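Local atomic coordinates of maltose operon transcriptional repressor (PDB entry 3HCW), a protein that probably represses transcription of the maltose operon in Staphylococcus aureus, its C-terminal fragment having the fold of a periplasmic binding protein-like sensor. Residues V131-K140 against L162-S170; Q194-L205 against V222-T233. All blocks are in the same frame, centred on the assembly; numbering follows the deposited sequence.

In the fold
Contacts 1 and 2 lie about 12 Å apart, centre to centre, in one lobe of the periplasmic binding protein-like fold. Along the chain they follow in series: strand 133-139, helix 144-159 and strand 163-169 form the unit of contact 1, and strand 194-198, helix 201-213 and strand 222-227 that of contact 2. In the sheet the order runs 222-227, 194-198, 133-139, 163-169, all parallel, so contact 1 reaches the outermost strand and contact 2 the buried middle. Strands 133-139 and 194-198 join the two: Ile137 N and Ile197 O are 2.7 Å apart, probably hydrogen-bonded. The units thus build one side of a Rossmann-like lobe, and contact 2 reaches the second subunit through Leu232.

Contact 1 of 2, residues V131-K140 against L162-S170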
loop_
_atom_site.group_PDB
_atom_site.type_symbol
_atom_site.label_atom_id
_atom_site.label_comp_id
_atom_site.label_asym_id
_atom_site.label_seq_id
_atom_site.Cartn_x
_atom_site.Cartn_y
_atom_site.Cartn_z
ATOM N N VAL A 131 17.008 25.194 10.247
ATOM C CA VAL A 131 15.976 25.756 9.372
ATOM C C VAL A 131 15.571 27.148 9.806
ATOM O O VAL A 131 15.681 27.502 10.978
ATOM C CB VAL A 131 14.682 24.890 9.303
ATOM C CG1 VAL A 131 14.851 23.748 8.347
ATOM C CG2 VAL A 131 14.266 24.403 10.673
ATOM N N ASP A 132 15.081 27.926 8.853
ATOM C CA ASP A 132 14.587 29.257 9.143
ATOM C C ASP A 132 13.070 29.259 9.227
ATOM O O ASP A 132 12.502 29.846 10.145
ATOM C CB ASP A 132 15.085 30.253 8.090
ATOM C CG ASP A 132 16.607 30.358 8.060
ATOM O OD1 ASP A 132 17.206 30.022 7.017
ATOM O OD2 ASP A 132 17.206 30.762 9.084
ATOM N N GLU A 133 12.427 28.576 8.283
ATOM C CA GLU A 133 10.979 28.594 8.149
ATOM C C GLU A 133 10.407 27.175 8.014
ATOM O O GLU A 133 11.013 26.316 7.385
ATOM C CB GLU A 133 10.593 29.468 6.951
ATOM C CG GLU A 133 9.227 30.151 7.054
ATOM C CD GLU A 133 8.169 29.535 6.142
ATOM O OE1 GLU A 133 8.427 29.400 4.923
ATOM O OE2 GLU A 133 7.070 29.206 6.642
ATOM N N LEU A 134 9.244 26.941 8.620
ATOM C CA LEU A 134 8.592 25.627 8.609
ATOM C C LEU A 134 7.188 25.673 8.004
ATOM O O LEU A 134 6.454 26.649 8.181
ATOM C CB LEU A 134 8.517 25.060 10.029
ATOM C CG LEU A 134 9.819 24.847 10.809
ATOM C CD1 LEU A 134 9.570 24.781 12.303
ATOM C CD2 LEU A 134 10.524 23.595 10.330
ATOM N N ILE A 135 6.827 24.607 7.288
ATOM C CA ILE A 135 5.495 24.447 6.694
ATOM C C ILE A 135 4.908 23.100 7.123
ATOM O O ILE A 135 5.557 22.062 6.965
ATOM C CB ILE A 135 5.546 24.528 5.139
ATOM C CG1 ILE A 135 6.179 25.840 4.670
ATOM C CG2 ILE A 135 4.143 24.380 4.534
ATOM C CD1 ILE A 135 7.035 25.707 3.405
ATOM N N PHE A 136 3.704 23.126 7.700
ATOM C CA PHE A 136 2.953 21.904 7.977
ATOM C C PHE A 136 1.790 21.779 7.005
ATOM O O PHE A 136 0.988 22.701 6.861
ATOM C CB PHE A 136 2.415 21.859 9.414
ATOM C CG PHE A 136 1.989 20.476 9.868
ATOM C CD1 PHE A 136 2.884 19.655 10.571
ATOM C CD2 PHE A 136 0.697 19.996 9.603
ATOM C CE1 PHE A 136 2.508 18.374 10.998
ATOM C CE2 PHE A 136 0.307 18.718 10.020
ATOM C CZ PHE A 136 1.215 17.904 10.721
ATOM N N ILE A 137 1.699 20.626 6.353
ATOM C CA ILE A 137 0.633 20.372 5.398
ATOM C C ILE A 137 -0.322 19.308 5.942
ATOM O O ILE A 137 0.098 18.218 6.325
ATOM C CB ILE A 137 1.195 19.996 4.000
ATOM C CG1 ILE A 137 2.183 21.063 3.518
ATOM C CG2 ILE A 137 0.064 19.818 2.995
ATOM C CD1 ILE A 137 2.676 20.874 2.094
ATOM N N THR A 138 -1.605 19.642 5.993
ATOM C CA THR A 138 -2.609 18.733 6.539
ATOM C C THR A 138 -3.796 18.491 5.589
ATOM O O THR A 138 -3.946 19.175 4.568
ATOM C CB THR A 138 -3.077 19.178 7.962
ATOM O OG1 THR A 138 -3.803 18.111 8.583
ATOM C CG2 THR A 138 -3.939 20.445 7.914
ATOM N N GLU A 139 -4.604 17.490 5.930
ATOM C CA GLU A 139 -5.812 17.126 5.190
ATOM C C GLU A 139 -7.052 17.634 5.900
ATOM O O GLU A 139 -7.059 17.784 7.114
ATOM C CB GLU A 139 -5.932 15.605 5.089
ATOM C CG GLU A 139 -5.354 14.987 3.831
ATOM C CD GLU A 139 -5.338 13.463 3.892
ATOM O OE1 GLU A 139 -4.868 12.898 4.910
ATOM O OE2 GLU A 139 -5.793 12.831 2.911
ATOM N N LYS A 140 -8.114 17.848 5.132
ATOM C CA LYS A 140 -9.393 18.300 5.666
ATOM C C LYS A 140 -10.070 17.258 6.566
ATOM O O LYS A 140 -9.721 16.070 6.553
ATOM C CB LYS A 140 -10.327 18.718 4.525
ATOM C CG LYS A 140 -9.594 19.190 3.276
ATOM C CD LYS A 140 -10.164 20.495 2.761
ATOM C CE LYS A 140 -9.319 21.033 1.624
ATOM N NZ LYS A 140 -9.225 22.520 1.645
ATOM N N LEU A 162 10.548 30.333 15.513
ATOM C CA LEU A 162 10.658 30.187 14.062
ATOM C C LEU A 162 9.366 30.579 13.360
ATOM O O LEU A 162 8.274 30.461 13.932
ATOM C CB LEU A 162 11.042 28.750 13.693
ATOM C CG LEU A 162 12.487 28.464 13.259
ATOM C CD1 LEU A 162 13.529 28.959 14.253
ATOM C CD2 LEU A 162 12.674 26.992 13.013
ATOM N N ASP A 163 9.501 31.060 12.126
ATOM C CA ASP A 163 8.350 31.370 11.298
ATOM C C ASP A 163 7.795 30.081 10.735
ATOM O O ASP A 163 8.547 29.196 10.321
ATOM C CB ASP A 163 8.724 32.321 10.164
ATOM C CG ASP A 163 9.076 33.713 10.664
ATOM O OD1 ASP A 163 9.981 34.342 10.074
ATOM O OD2 ASP A 163 8.457 34.178 11.648
ATOM N N TYR A 164 6.472 29.975 10.745
ATOM C CA TYR A 164 5.800 28.797 10.232
ATOM C C TYR A 164 4.438 29.129 9.644
ATOM O O TYR A 164 3.842 30.150 9.992
ATOM C CB TYR A 164 5.664 27.721 11.315
ATOM C CG TYR A 164 4.716 28.052 12.455
ATOM C CD1 TYR A 164 3.349 27.742 12.372
ATOM C CD2 TYR A 164 5.182 28.649 13.623
ATOM C CE1 TYR A 164 2.480 28.037 13.414
ATOM C CE2 TYR A 164 4.316 28.942 14.682
ATOM C CZ TYR A 164 2.969 28.629 14.570
ATOM O OH TYR A 164 2.107 28.909 15.613
ATOM N N GLN A 165 3.954 28.235 8.781
ATOM C CA GLN A 165 2.603 28.296 8.253
ATOM C C GLN A 165 1.938 26.907 8.221
ATOM O O GLN A 165 2.623 25.885 8.185
ATOM C CB GLN A 165 2.620 28.932 6.866
ATOM C CG GLN A 165 3.343 28.124 5.813
ATOM C CD GLN A 165 3.235 28.721 4.437
ATOM O OE1 GLN A 165 4.233 29.158 3.862
ATOM N NE2 GLN A 165 2.024 28.744 3.891
ATOM N N ILE A 166 0.606 26.887 8.258
ATOM C CA ILE A 166 -0.193 25.659 8.136
ATOM C C ILE A 166 -0.953 25.753 6.816
ATOM O O ILE A 166 -1.555 26.789 6.504
ATOM C CB ILE A 166 -1.229 25.482 9.315
ATOM C CG1 ILE A 166 -0.593 25.672 10.710
ATOM C CG2 ILE A 166 -1.968 24.141 9.230
ATOM C CD1 ILE A 166 0.488 24.651 11.092
ATOM N N ILE A 167 -0.896 24.688 6.027
ATOM C CA ILE A 167 -1.665 24.593 4.792
ATOM C C ILE A 167 -2.590 23.393 4.913
ATOM O O ILE A 167 -2.138 22.278 5.183
ATOM C CB ILE A 167 -0.762 24.414 3.544
ATOM C CG1 ILE A 167 0.135 25.639 3.335
ATOM C CG2 ILE A 167 -1.606 24.105 2.285
ATOM C CD1 ILE A 167 1.220 25.437 2.289
ATOM N N GLU A 168 -3.885 23.634 4.736
ATOM C CA GLU A 168 -4.866 22.567 4.670
ATOM C C GLU A 168 -5.251 22.358 3.212
ATOM O O GLU A 168 -5.604 23.301 2.503
ATOM C CB GLU A 168 -6.089 22.919 5.501
ATOM C CG GLU A 168 -6.937 21.727 5.877
ATOM C CD GLU A 168 -8.229 22.147 6.541
ATOM O OE1 GLU A 168 -9.036 22.844 5.886
ATOM O OE2 GLU A 168 -8.440 21.775 7.714
ATOM N N THR A 169 -5.174 21.117 2.759
ATOM C CA THR A 169 -5.367 20.835 1.350
ATOM C C THR A 169 -6.080 19.517 1.150
ATOM O O THR A 169 -6.054 18.654 2.033
ATOM C CB THR A 169 -4.013 20.839 0.589
ATOM O OG1 THR A 169 -4.228 20.562 -0.802
ATOM C CG2 THR A 169 -3.058 19.808 1.175
ATOM N N SER A 170 -6.742 19.374 0.002
ATOM C CA SER A 170 -7.204 18.064 -0.446
ATOM C C SER A 170 -6.047 17.388 -1.184
ATOM O O SER A 170 -5.106 18.058 -1.611
ATOM C CB SER A 170 -8.388 18.223 -1.391
ATOM O OG SER A 170 -8.007 18.991 -2.522
HETATM O O HOH W 1 12.050 32.108 11.334
HETATM O O HOH W 2 -7.385 22.765 -0.395
#
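Ile135 and Ile137 of strand 133-139 meet Gln165, Ile167 and Thr169 of the parallel strand 163-169 on one face of the sheet. Ile135 CG1 lies alongside Gln165 CG at 3.8 Å, the two side chains pointing the same way, while its CG2 branch meets Ile167 CD1. Further along, Ile137 CG2 touches Thr169 CG2 at 3.6 Å. That methyl sits between the backbone N and the carbonyl carbon of Thr169 because OG1 is anti to the N (chi1 -180°), and OG1 is spent on Ser170 O. The beta-branched Ile135, Ile137, Ile167 and Thr169 suit a strand, and each turns a methyl to a neighbour.

On the other face Phe136 offers its CB to Ile166 CD1 at 3.8 Å, and its ring turns away to meet that of Phe153 on helix 144-159. Thr138 CG2 rests on Glu168 CG, while the Thr138 hydroxyl bonds to Ser146. At the strand start Leu134 CD1 reaches Leu162 CD2, and both side chains pack on Ile127 of helix 115-129.

Six backbone hydrogen bonds hold the strands in register, from Leu134 N to Asp163 O (2.9 Å) through to Thr169 N and Thr138 O. The middle ones are nearly straight: Ile167 N to Phe136 O has an N-H...O angle of 171°.

Water fills in at both ends. One molecule gives a proton to Asp132 O at 2.6 Å and accepts from Asp163 N, standing in for a direct bond between the two, which are 3.8 Å apart. Another accepts from Lys140 NZ at 2.8 Å. The Lys140 ammonium is 4.3 Å from Glu168 OE1, too far for a salt bridge, so the attraction is probably weak. Cohesion therefore probably comes mainly from the backbone bonds and aliphatic packing, with charge kept to the margins.

Contact 2 of 2, residues Q194-L205 against V222-T233; sequences QAIISLDAMLHL and VMTATFNDSYLT
Ile197 CG2 packs against Phe227 CE2 at 3.9 Å, on the face of the sheet where Ile197 CG1 also nears the small Ala225. On the other face Thr224 CB lies at the edge of the His204 ring. Ala201 CB touches Thr233 CG2 at 3.7 Å; an alanine probably suits this close approach of two helix starts. Met202 CE reaches Leu232 CD1, and Leu232 packs on Leu232 of the second subunit.

His204 joins the apolar and polar layers. With CG anti to the backbone N (chi1 -163°), its ring comes down on the strand, and Thr226 CB lies over one face, 3.8 Å from the centroid, as a CH-pi contact. Ser198 OG meets ND1 in the ring plane at 2.8 Å, and NE2 is taken by Gln240, so bonds at both nitrogens fix the ring's rotation.

Four backbone bonds join the parallel strands, ending with Ser198 N to Ala225 O. Past them Thr226 OG1 donates to Ser198 O at 3.0 Å, from above the carbonyl plane. At the polar edge Asn228 ND2 appears to donate to Asp200 OD1, but its two modelled conformers make the detail doubtful. Asp200 OD2 caps helix 201-213 at Met202 N, and OD1 also hydrogen-bonds a glycerol, probably from the crystallisation liquor. This is a right-handed beta-alpha-beta crossover of the Rossmann-like lobe, the polar groups at the C-terminal ends of its strands consistent with the cleft where relatives bind effectors.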
loop_
_atom_site.group_PDB
_atom_site.type_symbol
_atom_site.label_atom_id
_atom_site.label_comp_id
_atom_site.label_asym_id
_atom_site.label_seq_id
_atom_site.Cartn_x
_atom_site.Cartn_y
_atom_site.Cartn_z
ATOM N N GLN A 194 14.304 25.878 4.422
ATOM C CA GLN A 194 12.928 25.438 4.703
ATOM C C GLN A 194 12.734 23.935 4.868
ATOM O O GLN A 194 13.521 23.132 4.375
ATOM C CB GLN A 194 11.960 25.977 3.654
ATOM C CG GLN A 194 11.458 27.371 3.960
ATOM C CD GLN A 194 11.186 28.179 2.714
ATOM O OE1 GLN A 194 11.990 28.193 1.780
ATOM N NE2 GLN A 194 10.053 28.875 2.699
ATOM N N ALA A 195 11.675 23.584 5.585
ATOM C CA ALA A 195 11.247 22.205 5.760
ATOM C C ALA A 195 9.738 22.103 5.573
ATOM O O ALA A 195 8.975 22.968 6.044
ATOM C CB ALA A 195 11.652 21.672 7.139
ATOM N N ILE A 196 9.322 21.055 4.869
ATOM C CA ILE A 196 7.908 20.750 4.698
ATOM C C ILE A 196 7.575 19.480 5.460
ATOM O O ILE A 196 8.185 18.423 5.228
ATOM C CB ILE A 196 7.523 20.580 3.207
ATOM C CG1 ILE A 196 7.708 21.895 2.452
ATOM C CG2 ILE A 196 6.078 20.061 3.079
ATOM C CD1 ILE A 196 7.775 21.739 0.937
ATOM N N ILE A 197 6.618 19.588 6.379
ATOM C CA ILE A 197 6.120 18.425 7.101
ATOM C C ILE A 197 4.667 18.134 6.722
ATOM O O ILE A 197 3.823 19.034 6.739
ATOM C CB ILE A 197 6.295 18.572 8.640
ATOM C CG1 ILE A 197 7.783 18.514 9.007
ATOM C CG2 ILE A 197 5.546 17.457 9.389
ATOM C CD1 ILE A 197 8.138 19.113 10.384
ATOM N N SER A 198 4.395 16.880 6.348
ATOM C CA SER A 198 3.036 16.442 6.035
ATOM C C SER A 198 2.484 15.574 7.143
ATOM O O SER A 198 3.209 14.787 7.754
ATOM C CB SER A 198 2.986 15.643 4.727
ATOM O OG SER A 198 3.548 16.369 3.649
ATOM N N LEU A 199 1.181 15.719 7.347
ATOM C CA LEU A 199 0.367 14.925 8.262
ATOM C C LEU A 199 0.562 13.397 8.203
ATOM O O LEU A 199 0.571 12.733 9.234
ATOM C CB LEU A 199 -1.111 15.249 7.993
ATOM C CG LEU A 199 -2.131 14.550 8.896
ATOM C CD1 LEU A 199 -1.993 15.078 10.311
ATOM C CD2 LEU A 199 -3.547 14.742 8.381
ATOM N N ASP A 200 0.707 12.860 6.994
ATOM C CA ASP A 200 0.643 11.427 6.748
ATOM C C ASP A 200 1.346 11.130 5.433
ATOM O O ASP A 200 1.340 11.954 4.529
ATOM C CB ASP A 200 -0.834 10.986 6.664
ATOM C CG ASP A 200 -0.993 9.547 6.206
ATOM O OD1 ASP A 200 -0.562 8.646 6.953
ATOM O OD2 ASP A 200 -1.534 9.318 5.098
ATOM N N ALA A 201 1.938 9.942 5.338
ATOM C CA ALA A 201 2.747 9.521 4.196
ATOM C C ALA A 201 2.023 9.504 2.840
ATOM O O ALA A 201 2.626 9.819 1.826
ATOM C CB ALA A 201 3.340 8.147 4.485
ATOM N N MET A 202 0.741 9.139 2.826
ATOM C CA MET A 202 -0.036 9.077 1.578
ATOM C C MET A 202 -0.219 10.468 0.972
ATOM O O MET A 202 0.000 10.659 -0.226
ATOM C CB MET A 202 -1.386 8.375 1.813
ATOM C CG MET A 202 -1.999 7.727 0.562
ATOM S SD MET A 202 -0.893 6.659 -0.418
ATOM C CE MET A 202 -0.417 5.439 0.799
ATOM N N LEU A 203 -0.564 11.443 1.812
ATOM C CA LEU A 203 -0.571 12.849 1.394
ATOM C C LEU A 203 0.845 13.343 1.013
ATOM O O LEU A 203 1.020 14.012 0.004
ATOM C CB LEU A 203 -1.176 13.728 2.498
ATOM C CG LEU A 203 -1.179 15.249 2.308
ATOM C CD1 LEU A 203 -2.024 15.601 1.096
ATOM C CD2 LEU A 203 -1.691 15.952 3.575
ATOM N N HIS A 204 1.844 12.992 1.817
ATOM C CA HIS A 204 3.245 13.360 1.550
ATOM C C HIS A 204 3.750 12.928 0.177
ATOM O O HIS A 204 4.501 13.662 -0.452
ATOM C CB HIS A 204 4.154 12.762 2.621
ATOM C CG HIS A 204 5.517 13.376 2.688
ATOM N ND1 HIS A 204 5.734 14.664 3.122
ATOM C CD2 HIS A 204 6.743 12.852 2.438
ATOM C CE1 HIS A 204 7.029 14.919 3.118
ATOM N NE2 HIS A 204 7.664 13.837 2.699
ATOM N N LEU A 205 3.334 11.748 -0.282
ATOM C CA LEU A 205 3.763 11.253 -1.588
ATOM C C LEU A 205 3.235 12.110 -2.744
ATOM O O LEU A 205 3.916 12.266 -3.750
ATOM C CB LEU A 205 3.366 9.801 -1.789
ATOM C CG LEU A 205 4.054 8.704 -0.959
ATOM C CD1 LEU A 205 3.376 7.375 -1.253
ATOM C CD2 LEU A 205 5.550 8.600 -1.223
ATOM N N VAL A 222 14.577 22.254 -0.172
ATOM C CA VAL A 222 13.792 22.083 1.051
ATOM C C VAL A 222 13.978 20.693 1.631
ATOM O O VAL A 222 14.196 19.726 0.909
ATOM C CB VAL A 222 12.252 22.323 0.854
ATOM C CG1 VAL A 222 11.954 23.770 0.592
ATOM C CG2 VAL A 222 11.666 21.418 -0.237
ATOM N N MET A 223 13.898 20.604 2.954
ATOM C CA MET A 223 13.917 19.327 3.652
ATOM C C MET A 223 12.466 18.856 3.848
ATOM O O MET A 223 11.535 19.666 3.989
ATOM C CB MET A 223 14.635 19.451 5.008
ATOM C CG MET A 223 16.190 19.665 4.961
ATOM S SD MET A 223 16.991 19.706 6.614
ATOM C CE MET A 223 15.725 20.436 7.618
ATOM N N THR A 224 12.257 17.547 3.832
ATOM C CA THR A 224 10.899 17.017 3.968
ATOM C C THR A 224 10.862 15.885 4.964
ATOM O O THR A 224 11.868 15.193 5.172
ATOM C CB THR A 224 10.266 16.561 2.607
ATOM O OG1 THR A 224 11.040 15.508 2.032
ATOM C CG2 THR A 224 10.185 17.722 1.609
ATOM N N ALA A 225 9.701 15.729 5.595
ATOM C CA ALA A 225 9.447 14.683 6.563
ATOM C C ALA A 225 7.937 14.485 6.729
ATOM O O ALA A 225 7.147 15.358 6.363
ATOM C CB ALA A 225 10.096 15.035 7.903
ATOM N N THR A 226 7.546 13.341 7.286
ATOM C CA THR A 226 6.138 13.007 7.469
ATOM C C THR A 226 5.898 12.010 8.607
ATOM O O THR A 226 6.807 11.730 9.383
ATOM C CB THR A 226 5.511 12.481 6.151
ATOM O OG1 THR A 226 4.100 12.280 6.330
ATOM C CG2 THR A 226 6.182 11.200 5.690
ATOM N N PHE A 227 4.670 11.492 8.698
ATOM C CA PHE A 227 4.293 10.500 9.703
ATOM C C PHE A 227 3.867 9.192 9.058
ATOM O O PHE A 227 3.466 9.179 7.895
ATOM C CB PHE A 227 3.149 11.013 10.581
ATOM C CG PHE A 227 3.478 12.259 11.344
ATOM C CD1 PHE A 227 3.851 12.191 12.687
ATOM C CD2 PHE A 227 3.392 13.506 10.726
ATOM C CE1 PHE A 227 4.135 13.358 13.385
ATOM C CE2 PHE A 227 3.662 14.663 11.414
ATOM C CZ PHE A 227 4.033 14.594 12.733
ATOM N N ASN A 228 3.829 8.169 9.851
ATOM C CA ASN A 228 3.843 6.855 9.350
ATOM C C ASN A 228 4.669 6.069 8.483
ATOM O O ASN A 228 4.305 5.719 7.411
ATOM C CB ASN A 228 2.588 6.087 9.666
ATOM C CG ASN A 228 1.595 6.220 8.620
ATOM O OD1 ASN A 228 1.162 5.241 8.013
ATOM N ND2 ASN A 228 1.206 7.440 8.379
ATOM N N ASP A 229 5.815 5.765 9.020
ATOM C CA ASP A 229 6.849 5.063 8.269
ATOM C C ASP A 229 6.356 3.717 7.770
ATOM O O ASP A 229 5.761 2.952 8.518
ATOM C CB ASP A 229 8.088 4.836 9.136
ATOM C CG ASP A 229 9.271 4.319 8.337
ATOM O OD1 ASP A 229 9.467 4.791 7.200
ATOM O OD2 ASP A 229 10.008 3.441 8.838
ATOM N N SER A 230 6.584 3.469 6.487
ATOM C CA SER A 230 6.406 2.162 5.892
ATOM C C SER A 230 7.469 2.027 4.814
ATOM O O SER A 230 8.355 2.881 4.685
ATOM C CB SER A 230 5.013 2.046 5.266
ATOM O OG SER A 230 4.908 2.883 4.122
ATOM N N TYR A 231 7.343 0.972 4.021
ATOM C CA TYR A 231 8.194 0.732 2.872
ATOM C C TYR A 231 8.121 1.877 1.864
ATOM O O TYR A 231 9.096 2.146 1.168
ATOM C CB TYR A 231 7.831 -0.613 2.216
ATOM C CG TYR A 231 8.816 -1.078 1.164
ATOM C CD1 TYR A 231 10.156 -1.337 1.488
ATOM C CD2 TYR A 231 8.411 -1.264 -0.153
ATOM C CE1 TYR A 231 11.067 -1.763 0.515
ATOM C CE2 TYR A 231 9.308 -1.694 -1.133
ATOM C CZ TYR A 231 10.629 -1.937 -0.799
ATOM O OH TYR A 231 11.499 -2.352 -1.785
ATOM N N LEU A 232 6.986 2.577 1.834
ATOM C CA LEU A 232 6.734 3.635 0.847
ATOM C C LEU A 232 7.502 4.928 1.076
ATOM O O LEU A 232 7.883 5.589 0.117
ATOM C CB LEU A 232 5.235 3.923 0.737
ATOM C CG LEU A 232 4.387 2.770 0.188
ATOM C CD1 LEU A 232 2.912 3.122 0.245
ATOM C CD2 LEU A 232 4.809 2.394 -1.238
ATOM N N THR A 233 7.715 5.296 2.338
ATOM C CA THR A 233 8.546 6.449 2.659
ATOM C C THR A 233 10.027 6.090 2.535
ATOM O O THR A 233 10.833 6.927 2.155
ATOM C CB THR A 233 8.266 6.991 4.064
ATOM O OG1 THR A 233 8.145 5.903 4.984
ATOM C CG2 THR A 233 6.981 7.800 4.085
#